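PDB 4HW6: hypothetical protein, IPT/TIG domain protein from Bacteroides ovatus, which is of unknown function but, with an IPT/TIG domain joined to a six-bladed beta-propeller, is thought to bind carbohydrate as an auxiliary nutrient-binding protein. Local coordinates for residues Pro27-Lys32 with Asp104-Tyr109; Gly33-Val38 with Leu70-Ser75; Ala230-Val235 with Tyr243-His248; Ser274-Val279 with Ala287-Asn292. All blocks are in the same frame, centred on the assembly; numbering follows the deposited sequence. Where two conformers were deposited one is given.

Contact 1: Pro27-Lys32 with Asp104-Tyr109; sequences PTEGRK and DYQYNY
Tyr105 turns CG opposite its own backbone N (chi1 177°), which carries the ring along the backbone of Gly30 to Lys32 and leaves CE1 3.8 Å from Lys32 N. In Gln106 the first torsion is -61°, and an extended chain brings the amide beside Gly30, with OE1 3.7 Å from Gly30 CA. Gln106 NE2 meets the methylene CG of Glu29 at 3.8 Å, the Glu29 carboxylate standing almost perpendicular to the amide. Between the backbones, Asp104 N donates to Thr28 O (3.1 Å), Gly30 N to Asp104 O and Gln106 N to Gly30 O (2.9 Å). This short parallel pairing adds strand 104-105 to the first strand of the Ig-like IPT/TIG domain, at one margin of a mixed sheet whose other neighbouring strands run antiparallel. Gly30 suits its place because its phi of 162° would press a side chain against the preceding carbonyl oxygen. Beyond the paired residues a water takes over: it accepts from Lys32 N (2.8 Å), donates to Gln106 O (3.0 Å) and hydrogen-bonds Tyr105 OH. Arg31 NH2 forms a salt bridge with Glu432 near the C terminus, while Arg31 NH1 lies 3.8 Å from Asn108 OD1.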
loop_
_atom_site.group_PDB
_atom_site.type_symbol
_atom_site.label_atom_id
_atom_site.label_comp_id
_atom_site.label_asym_id
_atom_site.label_seq_id
_atom_site.Cartn_x
_atom_site.Cartn_y
_atom_site.Cartn_z
ATOM N N PRO A 27 19.360 15.674 22.042
ATOM C CA PRO A 27 19.161 16.497 20.845
ATOM C C PRO A 27 17.665 16.823 20.627
ATOM O O PRO A 27 16.800 16.217 21.266
ATOM C CB PRO A 27 19.717 15.614 19.714
ATOM C CG PRO A 27 19.610 14.208 20.226
ATOM C CD PRO A 27 19.723 14.282 21.722
ATOM N N THR A 28 17.366 17.760 19.731
ATOM C CA THR A 28 15.972 18.173 19.491
ATOM C C THR A 28 15.275 17.239 18.483
ATOM O O THR A 28 14.072 17.353 18.214
ATOM C CB THR A 28 15.924 19.618 18.978
ATOM O OG1 THR A 28 16.814 19.752 17.866
ATOM C CG2 THR A 28 16.354 20.579 20.069
ATOM N N GLU A 29 16.044 16.310 17.928
ATOM C CA GLU A 29 15.530 15.362 16.955
ATOM C C GLU A 29 16.325 14.071 17.030
ATOM O O GLU A 29 17.407 14.030 17.596
ATOM C CB GLU A 29 15.649 15.948 15.559
ATOM C CG GLU A 29 17.087 16.116 15.106
ATOM C CD GLU A 29 17.353 17.491 14.549
ATOM O OE1 GLU A 29 17.260 18.474 15.325
ATOM O OE2 GLU A 29 17.667 17.579 13.339
ATOM N N GLY A 30 15.777 13.011 16.463
ATOM C CA GLY A 30 16.480 11.746 16.428
ATOM C C GLY A 30 15.578 10.569 16.140
ATOM O O GLY A 30 14.349 10.681 16.102
ATOM N N ARG A 31 16.226 9.427 15.972
ATOM C CA ARG A 31 15.572 8.176 15.612
ATOM C C ARG A 31 15.441 7.308 16.867
ATOM O O ARG A 31 15.991 7.644 17.926
ATOM C CB ARG A 31 16.368 7.453 14.508
ATOM C CG ARG A 31 17.846 7.841 14.381
ATOM C CD ARG A 31 18.566 7.056 13.282
ATOM N NE ARG A 31 18.090 5.677 13.278
ATOM C CZ ARG A 31 17.116 5.201 12.501
ATOM N NH1 ARG A 31 16.517 5.977 11.592
ATOM N NH2 ARG A 31 16.742 3.932 12.638
ATOM N N LYS A 32 14.712 6.204 16.750
ATOM C CA LYS A 32 14.558 5.257 17.854
ATOM C C LYS A 32 15.920 4.798 18.363
ATOM O O LYS A 32 16.837 4.534 17.577
ATOM C CB LYS A 32 13.699 4.052 17.436
ATOM C CG LYS A 32 14.318 3.143 16.389
ATOM C CD LYS A 32 13.301 2.153 15.833
ATOM C CE LYS A 32 13.932 1.240 14.794
ATOM N NZ LYS A 32 14.932 0.323 15.399
ATOM N N ASP A 104 11.388 16.010 17.497
ATOM C CA ASP A 104 11.261 15.712 16.061
ATOM C C ASP A 104 11.745 14.288 15.803
ATOM O O ASP A 104 12.926 14.029 15.595
ATOM C CB ASP A 104 12.026 16.727 15.207
ATOM C CG ASP A 104 11.915 16.451 13.705
ATOM O OD1 ASP A 104 11.150 15.555 13.280
ATOM O OD2 ASP A 104 12.604 17.150 12.938
ATOM N N TYR A 105 10.797 13.369 15.824
ATOM C CA TYR A 105 11.078 11.964 15.640
ATOM C C TYR A 105 11.355 11.671 14.177
ATOM O O TYR A 105 10.541 11.971 13.317
ATOM C CB TYR A 105 9.893 11.139 16.131
ATOM C CG TYR A 105 10.053 9.656 15.915
ATOM C CD1 TYR A 105 11.006 8.935 16.615
ATOM C CD2 TYR A 105 9.242 8.970 15.025
ATOM C CE1 TYR A 105 11.152 7.571 16.424
ATOM C CE2 TYR A 105 9.376 7.608 14.843
ATOM C CZ TYR A 105 10.336 6.916 15.539
ATOM O OH TYR A 105 10.468 5.562 15.342
ATOM N N GLN A 106 12.530 11.104 13.919
ATOM C CA GLN A 106 12.974 10.801 12.580
ATOM C C GLN A 106 12.932 9.303 12.388
ATOM O O GLN A 106 13.223 8.535 13.302
ATOM C CB GLN A 106 14.392 11.304 12.351
ATOM C CG GLN A 106 14.537 12.811 12.501
ATOM C CD GLN A 106 15.978 13.256 12.412
ATOM O OE1 GLN A 106 16.887 12.555 12.873
ATOM N NE2 GLN A 106 16.195 14.428 11.828
ATOM N N TYR A 107 12.564 8.895 11.184
ATOM C CA TYR A 107 12.431 7.494 10.878
ATOM C C TYR A 107 12.467 7.317 9.367
ATOM O O TYR A 107 11.975 8.165 8.602
ATOM C CB TYR A 107 11.093 6.953 11.393
ATOM C CG TYR A 107 9.929 7.681 10.778
ATOM C CD1 TYR A 107 9.470 8.865 11.323
ATOM C CD2 TYR A 107 9.326 7.221 9.614
ATOM C CE1 TYR A 107 8.424 9.559 10.748
ATOM C CE2 TYR A 107 8.280 7.906 9.036
ATOM C CZ TYR A 107 7.833 9.078 9.607
ATOM O OH TYR A 107 6.789 9.771 9.052
ATOM N N ASN A 108 13.021 6.176 8.995
ATOM C CA ASN A 108 13.045 5.726 7.616
ATOM C C ASN A 108 11.921 4.740 7.366
ATOM O O ASN A 108 11.423 4.085 8.294
ATOM C CB ASN A 108 14.375 5.054 7.319
ATOM C CG ASN A 108 15.539 6.018 7.405
ATOM O OD1 ASN A 108 16.624 5.651 7.852
ATOM N ND2 ASN A 108 15.312 7.267 6.988
ATOM N N TYR A 109 11.530 4.642 6.109
ATOM C CA TYR A 109 10.598 3.629 5.679
ATOM C C TYR A 109 11.420 2.424 5.340
ATOM O O TYR A 109 12.514 2.538 4.794
ATOM C CB TYR A 109 9.806 4.117 4.489
ATOM C CG TYR A 109 8.766 5.121 4.880
ATOM C CD1 TYR A 109 9.122 6.438 5.147
ATOM C CD2 TYR A 109 7.433 4.759 5.016
ATOM C CE1 TYR A 109 8.176 7.370 5.517
ATOM C CE2 TYR A 109 6.478 5.693 5.390
ATOM C CZ TYR A 109 6.864 6.992 5.639
ATOM O OH TYR A 109 5.939 7.932 6.004
HETATM O O HOH W 1 13.472 5.715 14.329
#

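Contact 2: Gly33-Val38 with Leu70-Ser75; sequences GTRVVV and LCICPS
Strands 35-38 and 70-72 run antiparallel, their axes 4.6 Å apart at closest and their directions 142° apart, a marked twist. Val36 and Cys71 form the hydrogen-bonded pair: Val36 N gives to Cys71 O at 2.8 Å, and Cys71 N returns the bond to Val36 O. Arg35 with Ile72 and Val37 with Leu70 are the flanking non-hydrogen-bonded pairs. The pairing carries on past the regular strands, where Cys73 N donates to Thr34 O (2.9 Å) and Gly33 N to Cys73 O in a nearly straight bond (2.8 Å). On the face of Arg35, Val37, Leu70 and Ile72, Leu70 CD1 lies 3.7 Å from Val37 CG2. The Ile72 methyl CG2 rests 3.6 Å from Gly33 CA; glycine is called for there by the backbone itself, whose positive phi (90°) would jam a CB into the carbonyl oxygen before it. The opposite face carries Val36 and Cys71. Cys71 holds SG between its backbone N and carbonyl carbon (chi1 71°), which places the sulfur 4.2 Å from Val36 CB. These small apolar groups suit a buried face: Val36 and Cys73 both pack on Phe103, and Val36 also on Phe25. Such neighbouring antiparallel strands, one face turned to the core residues Phe25 and Phe103, belong to the Ig-like beta-sandwich of the E-set clan, which includes IPT/TIG domains.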
loop_
_atom_site.group_PDB
_atom_site.type_symbol
_atom_site.label_atom_id
_atom_site.label_comp_id
_atom_site.label_asym_id
_atom_site.label_seq_id
_atom_site.Cartn_x
_atom_site.Cartn_y
_atom_site.Cartn_z
ATOM N N GLY A 33 16.062 4.744 19.683
ATOM C CA GLY A 33 17.335 4.409 20.301
ATOM C C GLY A 33 18.224 5.611 20.582
ATOM O O GLY A 33 19.285 5.456 21.164
ATOM N N THR A 34 17.813 6.808 20.162
ATOM C CA THR A 34 18.594 8.028 20.415
ATOM C C THR A 34 18.578 8.320 21.911
ATOM O O THR A 34 17.490 8.342 22.507
ATOM C CB THR A 34 17.964 9.270 19.741
ATOM O OG1 THR A 34 18.078 9.175 18.324
ATOM C CG2 THR A 34 18.631 10.598 20.228
ATOM N N ARG A 35 19.752 8.516 22.514
ATOM C CA ARG A 35 19.798 8.980 23.899
ATOM C C ARG A 35 19.385 10.446 23.946
ATOM O O ARG A 35 19.976 11.307 23.270
ATOM C CB ARG A 35 21.172 8.764 24.540
ATOM C CG ARG A 35 21.346 7.363 25.113
ATOM C CD ARG A 35 21.928 6.398 24.094
ATOM N NE ARG A 35 21.695 4.990 24.426
ATOM C CZ ARG A 35 22.280 4.354 25.430
ATOM N NH1 ARG A 35 23.124 5.000 26.217
ATOM N NH2 ARG A 35 22.003 3.082 25.659
ATOM N N VAL A 36 18.347 10.730 24.722
ATOM C CA VAL A 36 17.863 12.090 24.856
ATOM C C VAL A 36 18.008 12.530 26.301
ATOM O O VAL A 36 17.547 11.840 27.215
ATOM C CB VAL A 36 16.389 12.194 24.461
ATOM C CG1 VAL A 36 15.923 13.631 24.550
ATOM C CG2 VAL A 36 16.174 11.637 23.059
ATOM N N VAL A 37 18.629 13.687 26.498
ATOM C CA VAL A 37 18.673 14.310 27.813
ATOM C C VAL A 37 17.528 15.309 27.901
ATOM O O VAL A 37 17.410 16.197 27.048
ATOM C CB VAL A 37 20.033 14.984 28.097
ATOM C CG1 VAL A 37 20.025 15.624 29.486
ATOM C CG2 VAL A 37 21.142 13.951 27.977
ATOM N N VAL A 38 16.669 15.136 28.907
ATOM C CA VAL A 38 15.549 16.050 29.140
ATOM C C VAL A 38 15.902 16.941 30.333
ATOM O O VAL A 38 16.408 16.442 31.342
ATOM C CB VAL A 38 14.244 15.247 29.362
ATOM C CG1 VAL A 38 13.068 16.181 29.628
ATOM C CG2 VAL A 38 13.989 14.334 28.152
ATOM N N LEU A 70 18.200 11.232 31.599
ATOM C CA LEU A 70 18.638 10.625 30.361
ATOM C C LEU A 70 17.689 9.485 30.033
ATOM O O LEU A 70 17.452 8.607 30.874
ATOM C CB LEU A 70 20.062 10.082 30.512
ATOM C CG LEU A 70 20.697 9.345 29.323
ATOM C CD1 LEU A 70 20.910 10.287 28.149
ATOM C CD2 LEU A 70 22.017 8.696 29.724
ATOM N N CYS A 71 17.149 9.492 28.817
ATOM C CA CYS A 71 16.248 8.434 28.390
ATOM C C CYS A 71 16.550 8.022 26.945
ATOM O O CYS A 71 17.407 8.623 26.277
ATOM C CB CYS A 71 14.784 8.872 28.571
ATOM S SG CYS A 71 14.271 10.128 27.389
ATOM N N ILE A 72 15.891 6.960 26.503
ATOM C CA ILE A 72 16.076 6.416 25.164
ATOM C C ILE A 72 14.793 6.593 24.370
ATOM O O ILE A 72 13.712 6.131 24.783
ATOM C CB ILE A 72 16.450 4.920 25.234
ATOM C CG1 ILE A 72 17.767 4.737 25.991
ATOM C CG2 ILE A 72 16.567 4.297 23.843
ATOM C CD1 ILE A 72 18.148 3.276 26.150
ATOM N N CYS A 73 14.897 7.263 23.228
ATOM C CA CYS A 73 13.740 7.501 22.371
ATOM C C CYS A 73 13.137 6.176 21.878
ATOM O O CYS A 73 13.856 5.329 21.347
ATOM C CB CYS A 73 14.143 8.335 21.152
ATOM S SG CYS A 73 12.724 8.806 20.149
ATOM N N PRO A 74 11.816 5.999 22.049
ATOM C CA PRO A 74 11.143 4.784 21.604
ATOM C C PRO A 74 10.788 4.857 20.120
ATOM O O PRO A 74 10.851 5.932 19.524
ATOM C CB PRO A 74 9.857 4.805 22.428
ATOM C CG PRO A 74 9.530 6.251 22.505
ATOM C CD PRO A 74 10.863 6.936 22.681
ATOM N N SER A 75 10.393 3.742 19.527
ATOM C CA SER A 75 9.851 3.803 18.176
ATOM C C SER A 75 8.442 4.392 18.262
ATOM O O SER A 75 7.836 4.435 19.340
ATOM C CB SER A 75 9.852 2.422 17.505
ATOM O OG SER A 75 9.161 1.488 18.297
#

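Contact 3: Ala230-Val235 with Tyr243-His248; sequences AKTCAV and YYTRYH
Tyr243 grips Ala234 through its backbone: Tyr243 N donates to Ala234 O (2.8 Å), and Ala234 N donates to Tyr243 O. With CG beside the backbone N (chi1 -67°), the Tyr243 ring brings its edge to the same Ala234 oxygen, CD1 lying 3.5 Å from it. A small residue suits Ala234 because its CB packs closely on Ile278. Further along the hairpin the register slips by one, and Thr245 with Lys231 restores the link as Lys231 N donates to Thr245 O (3.1 Å). Thr245 OG1 lies 3.6 Å from Lys231 CB, the lysine chain running across the threonine, and Thr232 CG2 closes in at 4.0 Å from the same hydroxyl. Where the register changes, Thr232 O and Thr245 N are buried with no hydrogen-bonding partner. Lysine suits its position because its aliphatic part can pack here while NZ travels on to a salt bridge with Asp200 and a hydrogen bond to Asn275. The hairpin belongs to one propeller blade. Strand 251-255 extends its sheet beyond Tyr244, Ala230 and Cys233 pack on strand 195-199 of the blade before, and Ala234 and Thr245 meet strand 276-280 of the blade after.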
loop_
_atom_site.group_PDB
_atom_site.type_symbol
_atom_site.label_atom_id
_atom_site.label_comp_id
_atom_site.label_asym_id
_atom_site.label_seq_id
_atom_site.Cartn_x
_atom_site.Cartn_y
_atom_site.Cartn_z
ATOM N N ALA A 230 -10.460 -11.183 -21.531
ATOM C CA ALA A 230 -10.561 -9.991 -20.691
ATOM C C ALA A 230 -9.436 -9.918 -19.678
ATOM O O ALA A 230 -9.056 -10.950 -19.073
ATOM C CB ALA A 230 -11.940 -9.904 -20.014
ATOM N N LYS A 231 -8.936 -8.690 -19.449
ATOM C CA LYS A 231 -7.717 -8.473 -18.661
ATOM C C LYS A 231 -7.825 -7.616 -17.396
ATOM O O LYS A 231 -6.984 -7.718 -16.505
ATOM C CB LYS A 231 -6.654 -7.816 -19.548
ATOM C CG LYS A 231 -6.241 -8.623 -20.763
ATOM C CD LYS A 231 -5.685 -9.982 -20.380
ATOM C CE LYS A 231 -5.047 -10.701 -21.558
ATOM N NZ LYS A 231 -4.289 -11.882 -21.063
ATOM N N THR A 232 -8.831 -6.766 -17.329
ATOM C CA THR A 232 -8.895 -5.723 -16.298
ATOM C C THR A 232 -10.335 -5.280 -16.102
ATOM O O THR A 232 -11.169 -5.466 -16.988
ATOM C CB THR A 232 -7.956 -4.524 -16.634
ATOM O OG1 THR A 232 -7.871 -3.610 -15.524
ATOM C CG2 THR A 232 -8.396 -3.769 -17.876
ATOM N N CYS A 233 -10.636 -4.760 -14.915
ATOM C CA CYS A 233 -11.986 -4.262 -14.573
ATOM C C CYS A 233 -11.869 -3.000 -13.706
ATOM O O CYS A 233 -11.655 -3.072 -12.500
ATOM C CB CYS A 233 -12.837 -5.315 -13.853
ATOM S SG CYS A 233 -12.118 -6.127 -12.403
ATOM N N ALA A 234 -12.021 -1.850 -14.335
ATOM C CA ALA A 234 -11.861 -0.574 -13.656
ATOM C C ALA A 234 -13.230 0.073 -13.499
ATOM O O ALA A 234 -13.873 0.444 -14.482
ATOM C CB ALA A 234 -10.931 0.324 -14.445
ATOM N N VAL A 235 -13.657 0.218 -12.251
ATOM C CA VAL A 235 -14.979 0.732 -11.934
ATOM C C VAL A 235 -14.914 2.240 -11.769
ATOM O O VAL A 235 -14.249 2.735 -10.863
ATOM C CB VAL A 235 -15.550 0.119 -10.650
ATOM C CG1 VAL A 235 -16.917 0.722 -10.328
ATOM C CG2 VAL A 235 -15.674 -1.389 -10.794
ATOM N N TYR A 243 -15.056 -0.753 -16.767
ATOM C CA TYR A 243 -14.263 -0.580 -17.976
ATOM C C TYR A 243 -13.257 -1.702 -18.105
ATOM O O TYR A 243 -12.569 -2.046 -17.142
ATOM C CB TYR A 243 -13.567 0.798 -17.999
ATOM C CG TYR A 243 -14.539 1.980 -18.118
ATOM C CD1 TYR A 243 -15.306 2.409 -17.020
ATOM C CD2 TYR A 243 -14.677 2.683 -19.320
ATOM C CE1 TYR A 243 -16.180 3.489 -17.120
ATOM C CE2 TYR A 243 -15.566 3.763 -19.435
ATOM C CZ TYR A 243 -16.300 4.168 -18.319
ATOM O OH TYR A 243 -17.182 5.228 -18.421
ATOM N N TYR A 244 -13.169 -2.286 -19.306
ATOM C CA TYR A 244 -12.299 -3.425 -19.523
ATOM C C TYR A 244 -11.671 -3.458 -20.906
ATOM O O TYR A 244 -12.064 -2.701 -21.793
ATOM C CB TYR A 244 -13.030 -4.733 -19.236
ATOM C CG TYR A 244 -14.202 -5.075 -20.147
ATOM C CD1 TYR A 244 -15.469 -4.508 -19.960
ATOM C CD2 TYR A 244 -14.056 -5.992 -21.183
ATOM C CE1 TYR A 244 -16.537 -4.861 -20.770
ATOM C CE2 TYR A 244 -15.122 -6.338 -22.002
ATOM C CZ TYR A 244 -16.363 -5.792 -21.783
ATOM O OH TYR A 244 -17.428 -6.123 -22.606
ATOM N N THR A 245 -10.659 -4.324 -21.052
ATOM C CA THR A 245 -10.075 -4.633 -22.336
ATOM C C THR A 245 -10.169 -6.135 -22.598
ATOM O O THR A 245 -10.304 -6.934 -21.658
ATOM C CB THR A 245 -8.579 -4.209 -22.451
ATOM O OG1 THR A 245 -7.768 -5.013 -21.580
ATOM C CG2 THR A 245 -8.373 -2.740 -22.111
ATOM N N ARG A 246 -10.154 -6.479 -23.883
ATOM C CA ARG A 246 -10.097 -7.855 -24.379
ATOM C C ARG A 246 -8.930 -8.030 -25.343
ATOM O O ARG A 246 -8.683 -7.195 -26.207
ATOM C CB ARG A 246 -11.362 -8.187 -25.163
ATOM C CG ARG A 246 -12.635 -8.239 -24.337
ATOM C CD ARG A 246 -13.819 -8.510 -25.234
ATOM N NE ARG A 246 -14.009 -7.396 -26.163
ATOM C CZ ARG A 246 -14.747 -7.398 -27.265
ATOM N NH1 ARG A 246 -15.402 -8.482 -27.674
ATOM N NH2 ARG A 246 -14.818 -6.287 -27.992
ATOM N N TYR A 247 -8.239 -9.157 -25.220
ATOM C CA TYR A 247 -7.040 -9.430 -25.988
ATOM C C TYR A 247 -7.138 -9.127 -27.470
ATOM O O TYR A 247 -6.223 -8.534 -28.034
ATOM C CB TYR A 247 -6.616 -10.884 -25.754
ATOM C CG TYR A 247 -5.302 -11.271 -26.396
ATOM C CD1 TYR A 247 -5.256 -11.728 -27.698
ATOM C CD2 TYR A 247 -4.104 -11.220 -25.675
ATOM C CE1 TYR A 247 -4.063 -12.091 -28.281
ATOM C CE2 TYR A 247 -2.908 -11.563 -26.258
ATOM C CZ TYR A 247 -2.882 -11.995 -27.551
ATOM O OH TYR A 247 -1.678 -12.356 -28.159
ATOM N N HIS A 248 -8.237 -9.529 -28.113
ATOM C CA HIS A 248 -8.323 -9.440 -29.560
ATOM C C HIS A 248 -8.903 -8.146 -30.140
ATOM O O HIS A 248 -9.157 -8.076 -31.349
ATOM C CB HIS A 248 -9.115 -10.619 -30.087
ATOM C CG HIS A 248 -8.402 -11.919 -29.941
ATOM N ND1 HIS A 248 -7.316 -12.255 -30.724
ATOM C CD2 HIS A 248 -8.606 -12.964 -29.097
ATOM C CE1 HIS A 248 -6.893 -13.462 -30.381
ATOM N NE2 HIS A 248 -7.663 -13.920 -29.406
#

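Contact 4: Ser274-Val279 with Ala287-Asn292; sequences SNFHIV and AYIIYN
His277 and Ile290 exchange two backbone hydrogen bonds, Ile290 N to His277 O (2.8 Å) and His277 N to Ile290 O (3.0 Å). Val279 and Tyr288 do the same, with Val279 N to Tyr288 O at 2.9 Å. Beyond the regular pairing, Asn292 N makes a weak bond to Asn275 O. There the Asn292 amide turns back across the first segment; a water lies within hydrogen-bonding distance of Asn292 OD1 (2.7 Å) and Phe276 O, though it has more acceptors around it than protons to give, while ND2 bonds to Pro337 O. Asparagine fits this spot because one small amide can offer both an acceptor and a donor.

Outward from the backbone, Phe276 and Tyr291 form a T-shaped stack, centroids 4.8 Å apart and planes at 80°. Phe276 CG is anti to its carbonyl carbon (chi1 -59°), which swings the ring edge over Tyr291, with Phe276 CE1 3.5 Å above the centre of the Tyr291 ring. The same face is continued by Ile278 CG1 facing Ile289 CG2, and by Ala287, whose CB meets Ile278 CG2 at 3.9 Å; alanine fits where its CB lies close to both that branch and Val279 O. On the opposite face Ile290 CD1 touches the edge of the His277 ring, 4.2 Å from His277 CD2.

The chemistry is thus divided: backbone bonds fix the hairpin, and the apolar Phe276 and Ile278 face supplies buried packing against the preceding blade. Polar groups gather near Asn275 and Asn292, while on the Phe276 face Tyr291 OH bonds to Asp270, consistent with a blade seated on its neighbours by polar as well as apolar contacts.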
loop_
_atom_site.group_PDB
_atom_site.type_symbol
_atom_site.label_atom_id
_atom_site.label_comp_id
_atom_site.label_asym_id
_atom_site.label_seq_id
_atom_site.Cartn_x
_atom_site.Cartn_y
_atom_site.Cartn_z
ATOM N N SER A 274 -2.333 -7.814 -25.610
ATOM C CA SER A 274 -1.407 -7.592 -24.511
ATOM C C SER A 274 -2.220 -7.381 -23.234
ATOM O O SER A 274 -3.449 -7.245 -23.287
ATOM C CB SER A 274 -0.534 -6.338 -24.817
ATOM O OG SER A 274 0.621 -6.281 -23.994
ATOM N N ASN A 275 -1.549 -7.385 -22.091
ATOM C CA ASN A 275 -2.217 -7.180 -20.832
ATOM C C ASN A 275 -2.274 -5.678 -20.574
ATOM O O ASN A 275 -1.283 -4.964 -20.809
ATOM C CB ASN A 275 -1.426 -7.835 -19.687
ATOM C CG ASN A 275 -1.661 -9.326 -19.564
ATOM O OD1 ASN A 275 -2.349 -9.935 -20.375
ATOM N ND2 ASN A 275 -1.072 -9.924 -18.538
ATOM N N PHE A 276 -3.403 -5.212 -20.055
ATOM C CA PHE A 276 -3.541 -3.830 -19.618
ATOM C C PHE A 276 -4.152 -3.846 -18.231
ATOM O O PHE A 276 -4.864 -4.774 -17.874
ATOM C CB PHE A 276 -4.444 -3.029 -20.581
ATOM C CG PHE A 276 -3.936 -3.014 -21.989
ATOM C CD1 PHE A 276 -2.888 -2.179 -22.346
ATOM C CD2 PHE A 276 -4.462 -3.872 -22.951
ATOM C CE1 PHE A 276 -2.373 -2.204 -23.634
ATOM C CE2 PHE A 276 -3.963 -3.879 -24.233
ATOM C CZ PHE A 276 -2.917 -3.038 -24.581
ATOM N N HIS A 277 -3.889 -2.793 -17.482
ATOM C CA HIS A 277 -4.533 -2.574 -16.196
ATOM C C HIS A 277 -4.949 -1.131 -16.151
ATOM O O HIS A 277 -4.115 -0.233 -16.258
ATOM C CB HIS A 277 -3.583 -2.872 -15.049
ATOM C CG HIS A 277 -4.230 -2.796 -13.705
ATOM N ND1 HIS A 277 -5.241 -3.648 -13.318
ATOM C CD2 HIS A 277 -4.034 -1.943 -12.672
ATOM C CE1 HIS A 277 -5.637 -3.320 -12.099
ATOM N NE2 HIS A 277 -4.919 -2.286 -11.686
ATOM N N ILE A 278 -6.243 -0.917 -15.970
ATOM C CA ILE A 278 -6.823 0.424 -15.942
ATOM C C ILE A 278 -7.134 0.798 -14.503
ATOM O O ILE A 278 -7.669 -0.011 -13.757
ATOM C CB ILE A 278 -8.081 0.482 -16.820
ATOM C CG1 ILE A 278 -7.722 0.207 -18.292
ATOM C CG2 ILE A 278 -8.741 1.879 -16.737
ATOM C CD1 ILE A 278 -8.920 0.005 -19.202
ATOM N N VAL A 279 -6.753 2.011 -14.107
ATOM C CA VAL A 279 -7.031 2.510 -12.768
ATOM C C VAL A 279 -7.581 3.939 -12.859
ATOM O O VAL A 279 -6.900 4.845 -13.362
ATOM C CB VAL A 279 -5.768 2.532 -11.849
ATOM C CG1 VAL A 279 -6.191 2.843 -10.427
ATOM C CG2 VAL A 279 -4.961 1.223 -11.917
ATOM N N ALA A 287 -8.362 8.159 -16.193
ATOM C CA ALA A 287 -7.753 6.901 -15.731
ATOM C C ALA A 287 -6.366 6.759 -16.324
ATOM O O ALA A 287 -6.109 7.248 -17.401
ATOM C CB ALA A 287 -8.603 5.704 -16.153
ATOM N N TYR A 288 -5.496 6.034 -15.645
ATOM C CA TYR A 288 -4.315 5.487 -16.277
ATOM C C TYR A 288 -4.610 4.133 -16.898
ATOM O O TYR A 288 -5.356 3.313 -16.345
ATOM C CB TYR A 288 -3.161 5.338 -15.292
ATOM C CG TYR A 288 -2.426 6.617 -14.945
ATOM C CD1 TYR A 288 -2.076 7.548 -15.908
ATOM C CD2 TYR A 288 -2.070 6.884 -13.642
ATOM C CE1 TYR A 288 -1.394 8.730 -15.567
ATOM C CE2 TYR A 288 -1.398 8.045 -13.286
ATOM C CZ TYR A 288 -1.062 8.964 -14.244
ATOM O OH TYR A 288 -0.417 10.128 -13.912
ATOM N N ILE A 289 -3.998 3.908 -18.047
ATOM C CA ILE A 289 -3.925 2.626 -18.681
ATOM C C ILE A 289 -2.472 2.158 -18.648
ATOM O O ILE A 289 -1.592 2.727 -19.345
ATOM C CB ILE A 289 -4.377 2.674 -20.154
ATOM C CG1 ILE A 289 -5.700 3.431 -20.329
ATOM C CG2 ILE A 289 -4.474 1.252 -20.718
ATOM C CD1 ILE A 289 -5.970 3.808 -21.774
ATOM N N ILE A 290 -2.209 1.167 -17.800
ATOM C CA ILE A 290 -0.897 0.571 -17.702
ATOM C C ILE A 290 -0.739 -0.483 -18.786
ATOM O O ILE A 290 -1.532 -1.428 -18.835
ATOM C CB ILE A 290 -0.640 -0.036 -16.327
ATOM C CG1 ILE A 290 -0.895 1.003 -15.209
ATOM C CG2 ILE A 290 0.799 -0.544 -16.260
ATOM C CD1 ILE A 290 -0.776 0.425 -13.808
ATOM N N TYR A 291 0.231 -0.286 -19.684
ATOM C CA TYR A 291 0.519 -1.243 -20.745
ATOM C C TYR A 291 1.505 -2.228 -20.137
ATOM O O TYR A 291 2.720 -2.046 -20.186
ATOM C CB TYR A 291 1.129 -0.566 -21.980
ATOM C CG TYR A 291 0.207 0.185 -22.902
ATOM C CD1 TYR A 291 -0.881 0.927 -22.438
ATOM C CD2 TYR A 291 0.439 0.169 -24.279
ATOM C CE1 TYR A 291 -1.724 1.605 -23.316
ATOM C CE2 TYR A 291 -0.379 0.861 -25.162
ATOM C CZ TYR A 291 -1.451 1.597 -24.678
ATOM O OH TYR A 291 -2.272 2.272 -25.579
ATOM N N ASN A 292 0.976 -3.270 -19.494
ATOM C CA ASN A 292 1.818 -4.181 -18.734
ATOM C C ASN A 292 2.906 -4.851 -19.555
ATOM O O ASN A 292 3.999 -5.064 -19.069
ATOM C CB ASN A 292 0.984 -5.287 -18.045
ATOM C CG ASN A 292 -0.224 -4.764 -17.296
ATOM O OD1 ASN A 292 -1.337 -5.212 -17.541
ATOM N ND2 ASN A 292 -0.017 -3.826 -16.362
HETATM O O HOH W 2 -3.303 -6.637 -16.438
#

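Overall arrangement
From the N terminus, contact 1 closes a long loop around most of the IPT/TIG domain by bringing 104-109 back to 27-32. Contact 2 lies wholly within that loop, on the same sheet; Pro27 of contact 1 packs on Thr34, and Tyr105 on Pro74 and Ser75. From Tyr109 the chain enters the propeller, where contacts 3 and 4 follow in series as short hairpins of successive blades. No contacts cross. Contacts 3 and 4 touch, with a probable hydrogen bond between Thr232 OG1 and Ile278 N, so two blades are joined. Their centres lie about 39 to 53 Å from those of contacts 1 and 2.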